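Local coordinates for protein endoglucanase (Humicola insolens, PDB 1DYS) that hydrolyses internal beta-1,4-glucosidic linkages of cellulose as a family 6 glycoside hydrolase, an endo-acting enzyme in the breakdown of plant biomass, at residues A[104-113]-A[155-166]. Residues are numbered along the deposited sequence; the frame is centred on the assembly and turned at random.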
loop_
_atom_site.group_PDB
_atom_site.type_symbol
_atom_site.label_atom_id
_atom_site.label_comp_id
_atom_site.label_asym_id
_atom_site.label_seq_id
_atom_site.Cartn_x
_atom_site.Cartn_y
_atom_site.Cartn_z
ATOM N N LEU A 104 5.743 0.670 -15.494
ATOM C CA LEU A 104 5.951 0.912 -16.926
ATOM C C LEU A 104 5.813 -0.367 -17.728
ATOM O O LEU A 104 5.188 -0.317 -18.792
ATOM C CB LEU A 104 7.267 1.631 -17.196
ATOM C CG LEU A 104 7.328 3.092 -16.716
ATOM C CD1 LEU A 104 8.768 3.556 -16.811
ATOM C CD2 LEU A 104 6.391 3.955 -17.549
ATOM N N SER A 105 6.263 -1.489 -17.170
ATOM C CA SER A 105 6.168 -2.777 -17.844
ATOM C C SER A 105 4.770 -3.381 -17.836
ATOM O O SER A 105 4.596 -4.498 -18.357
ATOM C CB SER A 105 7.179 -3.717 -17.170
ATOM O OG SER A 105 6.912 -3.842 -15.783
ATOM N N GLN A 106 3.772 -2.729 -17.255
ATOM C CA GLN A 106 2.391 -3.144 -17.247
ATOM C C GLN A 106 1.543 -2.026 -17.845
ATOM O O GLN A 106 0.532 -1.574 -17.295
ATOM C CB GLN A 106 1.879 -3.524 -15.852
ATOM C CG GLN A 106 2.665 -4.655 -15.174
ATOM C CD GLN A 106 2.208 -4.851 -13.733
ATOM O OE1 GLN A 106 1.486 -4.039 -13.134
ATOM N NE2 GLN A 106 2.689 -5.955 -13.148
ATOM N N ASN A 107 1.982 -1.540 -19.018
ATOM C CA ASN A 107 1.331 -0.489 -19.777
ATOM C C ASN A 107 1.107 0.749 -18.913
ATOM O O ASN A 107 0.144 1.471 -19.084
ATOM C CB ASN A 107 0.001 -0.995 -20.356
ATOM C CG ASN A 107 -0.669 -0.113 -21.390
ATOM O OD1 ASN A 107 -1.914 -0.090 -21.424
ATOM N ND2 ASN A 107 0.050 0.588 -22.254
ATOM N N GLY A 108 2.013 1.022 -17.988
ATOM C CA GLY A 108 1.783 2.077 -16.992
ATOM C C GLY A 108 1.681 3.477 -17.514
ATOM O O GLY A 108 0.908 4.297 -16.975
ATOM N N LEU A 109 2.464 3.830 -18.533
ATOM C CA LEU A 109 2.365 5.145 -19.110
ATOM C C LEU A 109 0.988 5.410 -19.691
ATOM O O LEU A 109 0.358 6.419 -19.374
ATOM C CB LEU A 109 3.478 5.334 -20.168
ATOM C CG LEU A 109 3.356 6.721 -20.802
ATOM C CD1 LEU A 109 3.627 7.790 -19.722
ATOM C CD2 LEU A 109 4.346 6.906 -21.939
ATOM N N ASN A 110 0.424 4.471 -20.476
ATOM C CA ASN A 110 -0.913 4.688 -21.002
ATOM C C ASN A 110 -1.973 4.775 -19.904
ATOM O O ASN A 110 -2.845 5.640 -20.001
ATOM C CB ASN A 110 -1.314 3.575 -21.992
ATOM C CG ASN A 110 -0.650 3.809 -23.334
ATOM O OD1 ASN A 110 -0.197 2.878 -24.025
ATOM N ND2 ASN A 110 -0.580 5.077 -23.723
ATOM N N ARG A 111 -1.909 3.935 -18.882
ATOM C CA ARG A 111 -2.870 3.898 -17.777
ATOM C C ARG A 111 -2.793 5.215 -16.961
ATOM O O ARG A 111 -3.820 5.765 -16.574
ATOM C CB ARG A 111 -2.665 2.694 -16.880
ATOM C CG ARG A 111 -2.764 1.315 -17.538
ATOM C CD ARG A 111 -2.413 0.203 -16.548
ATOM N NE ARG A 111 -2.825 -1.092 -17.140
ATOM C CZ ARG A 111 -2.527 -2.264 -16.566
ATOM N NH1 ARG A 111 -1.876 -2.357 -15.410
ATOM N NH2 ARG A 111 -2.937 -3.369 -17.189
ATOM N N TYR A 112 -1.561 5.694 -16.774
ATOM C CA TYR A 112 -1.375 6.990 -16.111
ATOM C C TYR A 112 -2.042 8.114 -16.900
ATOM O O TYR A 112 -2.755 8.935 -16.318
ATOM C CB TYR A 112 0.086 7.340 -15.993
ATOM C CG TYR A 112 0.473 8.589 -15.241
ATOM C CD1 TYR A 112 0.428 8.657 -13.858
ATOM C CD2 TYR A 112 0.931 9.681 -15.949
ATOM C CE1 TYR A 112 0.839 9.829 -13.214
ATOM C CE2 TYR A 112 1.352 10.841 -15.301
ATOM C CZ TYR A 112 1.305 10.890 -13.918
ATOM O OH TYR A 112 1.724 12.049 -13.301
ATOM N N LYS A 113 -1.816 8.147 -18.229
ATOM C CA LYS A 113 -2.558 9.203 -18.950
ATOM C C LYS A 113 -4.069 9.043 -18.916
ATOM O O LYS A 113 -4.803 10.010 -18.633
ATOM C CB LYS A 113 -2.137 9.205 -20.429
ATOM C CG LYS A 113 -0.649 9.390 -20.588
ATOM C CD LYS A 113 -0.292 9.375 -22.093
ATOM C CE LYS A 113 1.138 9.881 -22.255
ATOM N NZ LYS A 113 1.685 9.511 -23.587
ATOM N N ALA A 155 13.359 3.980 -16.531
ATOM C CA ALA A 155 12.096 4.673 -16.348
ATOM C C ALA A 155 12.120 6.155 -16.704
ATOM O O ALA A 155 11.099 6.812 -16.887
ATOM C CB ALA A 155 11.761 4.568 -14.844
ATOM N N ARG A 156 13.336 6.694 -16.802
ATOM C CA ARG A 156 13.576 8.123 -16.996
ATOM C C ARG A 156 12.756 8.718 -18.125
ATOM O O ARG A 156 11.937 9.638 -17.924
ATOM C CB ARG A 156 15.079 8.366 -17.210
ATOM C CG ARG A 156 15.470 9.828 -17.493
ATOM C CD ARG A 156 16.951 10.051 -17.457
ATOM N NE ARG A 156 17.567 11.317 -17.179
ATOM C CZ ARG A 156 17.181 12.406 -16.557
ATOM N NH1 ARG A 156 15.959 12.456 -16.055
ATOM N NH2 ARG A 156 17.978 13.465 -16.457
ATOM N N GLY A 157 12.939 8.229 -19.345
ATOM C CA GLY A 157 12.258 8.676 -20.550
ATOM C C GLY A 157 10.757 8.809 -20.432
ATOM O O GLY A 157 10.100 9.860 -20.508
ATOM N N PRO A 158 10.090 7.677 -20.166
ATOM C CA PRO A 158 8.654 7.608 -19.998
ATOM C C PRO A 158 8.199 8.455 -18.811
ATOM O O PRO A 158 7.112 9.073 -18.844
ATOM C CB PRO A 158 8.331 6.112 -19.775
ATOM C CG PRO A 158 9.518 5.453 -20.473
ATOM C CD PRO A 158 10.710 6.350 -20.143
ATOM N N GLN A 159 9.004 8.548 -17.762
ATOM C CA GLN A 159 8.520 9.355 -16.614
ATOM C C GLN A 159 8.498 10.831 -16.970
ATOM O O GLN A 159 7.574 11.572 -16.591
ATOM C CB GLN A 159 9.286 9.065 -15.332
ATOM C CG GLN A 159 8.980 7.719 -14.697
ATOM C CD GLN A 159 9.786 7.554 -13.416
ATOM O OE1 GLN A 159 10.819 8.168 -13.226
ATOM N NE2 GLN A 159 9.294 6.718 -12.518
ATOM N N GLN A 160 9.459 11.289 -17.767
ATOM C CA GLN A 160 9.460 12.687 -18.209
ATOM C C GLN A 160 8.250 12.958 -19.078
ATOM O O GLN A 160 7.553 13.969 -18.962
ATOM C CB GLN A 160 10.730 13.070 -18.951
ATOM C CG GLN A 160 12.002 13.046 -18.100
ATOM C CD GLN A 160 13.221 13.354 -18.953
ATOM O OE1 GLN A 160 13.150 13.337 -20.183
ATOM N NE2 GLN A 160 14.375 13.621 -18.363
ATOM N N GLU A 161 7.931 11.998 -19.968
ATOM C CA GLU A 161 6.749 12.108 -20.802
ATOM C C GLU A 161 5.475 12.098 -19.951
ATOM O O GLU A 161 4.544 12.861 -20.217
ATOM C CB GLU A 161 6.695 10.962 -21.829
ATOM C CG GLU A 161 5.412 10.987 -22.649
ATOM C CD GLU A 161 5.401 9.976 -23.781
ATOM O OE1 GLU A 161 6.485 9.455 -24.120
ATOM O OE2 GLU A 161 4.318 9.710 -24.347
ATOM N N ALA A 162 5.445 11.266 -18.897
ATOM C CA ALA A 162 4.275 11.243 -18.031
ATOM C C ALA A 162 4.024 12.584 -17.341
ATOM O O ALA A 162 2.882 13.051 -17.288
ATOM C CB ALA A 162 4.387 10.191 -16.926
ATOM N N ILE A 163 5.086 13.159 -16.791
ATOM C CA ILE A 163 4.915 14.426 -16.056
ATOM C C ILE A 163 4.549 15.563 -17.016
ATOM O O ILE A 163 3.648 16.400 -16.800
ATOM C CB ILE A 163 6.171 14.739 -15.251
ATOM C CG1 ILE A 163 6.461 13.671 -14.183
ATOM C CG2 ILE A 163 5.939 16.095 -14.572
ATOM C CD1 ILE A 163 7.703 13.945 -13.343
ATOM N N GLY A 164 5.234 15.546 -18.183
ATOM C CA GLY A 164 4.901 16.570 -19.195
ATOM C C GLY A 164 3.437 16.451 -19.582
ATOM O O GLY A 164 2.775 17.450 -19.842
ATOM N N TYR A 165 2.949 15.200 -19.693
ATOM C CA TYR A 165 1.568 14.977 -20.031
ATOM C C TYR A 165 0.616 15.535 -18.967
ATOM O O TYR A 165 -0.369 16.200 -19.305
ATOM C CB TYR A 165 1.268 13.486 -20.291
ATOM C CG TYR A 165 -0.179 13.271 -20.678
ATOM C CD1 TYR A 165 -0.534 13.442 -22.030
ATOM C CD2 TYR A 165 -1.192 12.920 -19.817
ATOM C CE1 TYR A 165 -1.842 13.288 -22.428
ATOM C CE2 TYR A 165 -2.504 12.777 -20.215
ATOM C CZ TYR A 165 -2.836 12.949 -21.545
ATOM O OH TYR A 165 -4.124 12.794 -21.985
ATOM N N ALA A 166 1.000 15.318 -17.710
ATOM C CA ALA A 166 0.159 15.855 -16.629
ATOM C C ALA A 166 0.133 17.390 -16.655
ATOM O O ALA A 166 -0.983 17.919 -16.554
ATOM C CB ALA A 166 0.768 15.312 -15.342
#
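Two neighbouring helices of the family 6 alpha/beta barrel, 108-126 and 150-169, run side by side in the same direction and touch through L109, Y112 and K113 on one and P158, E161, A162 and Y165 on the other. Where 108-113 passes 155-166 the axes are 10.2 Å apart and inclined by only 9°, and L109 faces A162 where the backbones come nearest. L109 straddles the seam with its two methyls: CD1 rests on A162 CB at 3.8 Å, while CD2 lies against the E161 carboxylate. One turn on, Y112 has CG anti to the backbone N (chi1 -175°), which directs its ring across to A162. A162 CB stands off the ring plane beside the CD2-CE2 rim, 3.5 Å from Y112 CE2, whereas A162 O approaches Y112 CE2 at the edge, in the ring plane, at 3.3 Å. Beyond A162 the phenol tip grazes A166 CB, and its hydroxyl is hydrogen-bonded to E137.

K113 closes the more exposed flank. Its extended chain passes over one face of the Y165 ring in a CH-pi contact, K113 CG standing 3.9 Å from the ring centroid. K113 NZ then reaches back one turn to E161 OE2 at 2.7 Å, a salt bridge on the anti side of the carboxylate and 22° out of its plane. The far end of Y165 is held separately, its hydroxyl bonding to N118 further along the lysine's own helix. Ahead of helix 108-126 in the chain, L104 extends the apolar seam: L104 CD1 packs on A155 CB at 3.7 Å and L104 CD2 on P158 CB. Parallel helices joined in this way, each followed by a parallel strand, 132-136 and 175-180, are the outer layer of the distorted TIM-like barrel of family 6 cellulases.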